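Local coordinates for protein bradavidin 2 (Bradyrhizobium japonicum, PDB 4GGT) that probably binds biotin, as a secreted bacterial member of the avidin family with a dynamic oligomeric state, at residues 77-82 with 88-93. Numbering follows the deposited sequence.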
# COMPACT_ATOMS: atom_id res chain seq x y z
N ARG A 77 -2.04 1.01 6.54
CA ARG A 77 -1.06 2.07 6.40
C ARG A 77 0.28 1.39 6.32
O ARG A 77 0.63 0.62 7.25
CB ARG A 77 -1.09 3.00 7.60
CG ARG A 77 -0.14 4.21 7.43
CD ARG A 77 1.29 3.91 7.93
NE ARG A 77 1.48 3.97 9.38
CZ ARG A 77 1.75 2.94 10.19
NH1 ARG A 77 1.78 1.66 9.76
NH2 ARG A 77 1.94 3.19 11.46
N TRP A 78 1.05 1.76 5.30
CA TRP A 78 2.44 1.27 5.17
C TRP A 78 3.37 2.45 5.47
O TRP A 78 3.11 3.58 5.06
CB TRP A 78 2.70 0.82 3.74
CG TRP A 78 2.10 -0.48 3.31
CD1 TRP A 78 2.74 -1.68 3.21
CD2 TRP A 78 0.77 -0.69 2.82
NE1 TRP A 78 1.89 -2.66 2.73
CE2 TRP A 78 0.66 -2.07 2.48
CE3 TRP A 78 -0.34 0.15 2.64
CZ2 TRP A 78 -0.53 -2.62 1.97
CZ3 TRP A 78 -1.53 -0.38 2.15
CH2 TRP A 78 -1.61 -1.78 1.81
N VAL A 79 4.47 2.17 6.17
CA VAL A 79 5.49 3.17 6.40
C VAL A 79 6.84 2.47 6.09
O VAL A 79 7.01 1.29 6.40
CB VAL A 79 5.41 3.79 7.83
CG1 VAL A 79 5.29 2.69 8.92
CG2 VAL A 79 6.59 4.73 8.06
N GLY A 80 7.72 3.17 5.40
CA GLY A 80 8.99 2.57 5.00
C GLY A 80 9.93 3.55 4.33
O GLY A 80 9.92 4.76 4.62
N THR A 81 10.72 3.03 3.41
CA THR A 81 11.76 3.83 2.77
C THR A 81 11.98 3.28 1.39
O THR A 81 11.48 2.20 1.06
CB THR A 81 13.12 3.81 3.55
OG1 THR A 81 13.61 2.47 3.61
CG2 THR A 81 12.95 4.31 4.96
N ILE A 82 12.70 4.03 0.56
CA ILE A 82 13.04 3.59 -0.77
C ILE A 82 14.55 3.46 -0.88
O ILE A 82 15.27 4.41 -0.56
CB ILE A 82 12.51 4.57 -1.86
CG1 ILE A 82 10.99 4.70 -1.77
CG2 ILE A 82 12.87 4.06 -3.23
CD1 ILE A 82 10.50 6.06 -2.11
N PRO A 88 11.28 -1.40 1.38
CA PRO A 88 10.88 -2.13 2.57
C PRO A 88 9.90 -1.32 3.40
O PRO A 88 10.04 -0.12 3.52
CB PRO A 88 12.20 -2.34 3.32
CG PRO A 88 13.07 -1.14 2.90
CD PRO A 88 12.66 -0.87 1.46
N THR A 89 8.91 -1.98 4.00
CA THR A 89 7.88 -1.27 4.75
C THR A 89 7.39 -2.13 5.90
O THR A 89 7.55 -3.37 5.89
CB THR A 89 6.61 -0.98 3.88
OG1 THR A 89 6.03 -2.24 3.48
CG2 THR A 89 6.89 -0.09 2.68
N SER A 90 6.80 -1.47 6.91
CA SER A 90 6.00 -2.19 7.90
C SER A 90 4.55 -1.73 7.70
O SER A 90 4.32 -0.64 7.22
CB SER A 90 6.43 -1.89 9.33
OG SER A 90 6.39 -0.48 9.63
N TRP A 91 3.58 -2.57 8.03
CA TRP A 91 2.21 -2.10 7.90
C TRP A 91 1.34 -2.42 9.09
O TRP A 91 1.67 -3.30 9.87
CB TRP A 91 1.57 -2.60 6.61
CG TRP A 91 1.68 -4.07 6.44
CD1 TRP A 91 2.60 -4.73 5.68
CD2 TRP A 91 0.86 -5.08 7.08
NE1 TRP A 91 2.38 -6.09 5.77
CE2 TRP A 91 1.34 -6.33 6.63
CE3 TRP A 91 -0.24 -5.05 7.95
CZ2 TRP A 91 0.75 -7.55 7.02
CZ3 TRP A 91 -0.81 -6.25 8.37
CH2 TRP A 91 -0.32 -7.49 7.90
N THR A 92 0.23 -1.70 9.21
CA THR A 92 -0.75 -1.92 10.27
C THR A 92 -2.09 -1.89 9.53
O THR A 92 -2.34 -0.96 8.76
CB THR A 92 -0.69 -0.80 11.32
OG1 THR A 92 0.60 -0.80 11.95
CG2 THR A 92 -1.79 -0.95 12.40
N LEU A 93 -2.88 -2.96 9.71
CA LEU A 93 -4.20 -3.14 9.09
C LEU A 93 -5.22 -2.96 10.21
O LEU A 93 -5.07 -3.52 11.29
CB LEU A 93 -4.32 -4.56 8.52
CG LEU A 93 -5.75 -5.07 8.26
CD1 LEU A 93 -6.32 -4.33 7.05
CD2 LEU A 93 -5.78 -6.60 8.08
O HOH W 1 3.90 0.25 10.70
O HOH W 2 1.53 1.25 13.47
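Trp78 and Trp91 sit side by side as a non-hydrogen-bonded antiparallel pair; both CB atoms leave the same face of the sheet, and the Trp91 indole then turns away. Trp78 CB lies 4.1 Å from Ser90 O. With CG anti to the carbonyl carbon (chi1 -75°), Trp78 turns one indole face toward Trp91 CB, which is 4.0 Å from Trp78 CG and rests over the five-membered ring, 3.9 Å from its centroid, a CH-pi contact. Thr89 OG1 lies at the ring edge, 3.3 Å from Trp78 CD1. Trp78 NE1 passes 3.7 Å from Trp91 CD1, but its hydrogen bond goes to Asp109, a biotin-binding residue whose carbonyl also holds Thr89 OG1. The indoles meet obliquely, planes at 57°.

On the other face, Arg77, bent at chi2 and chi3, folds forward along its own strand, and Val79 CG1 sits 3.7 Å above the centre of one guanidinium face. One water links Arg77 NH2 to Thr92 OG1; another, weakly bonded to Arg77 NH1, meets Ser90 OG. Paired backbone bonds tie Arg77 to Thr92 and Val79 to Ser90.

This is a beta hairpin of the eight-stranded avidin barrel, its Trp78 ring meeting Phe38, Phe65 and Phe111 beside the biotin site.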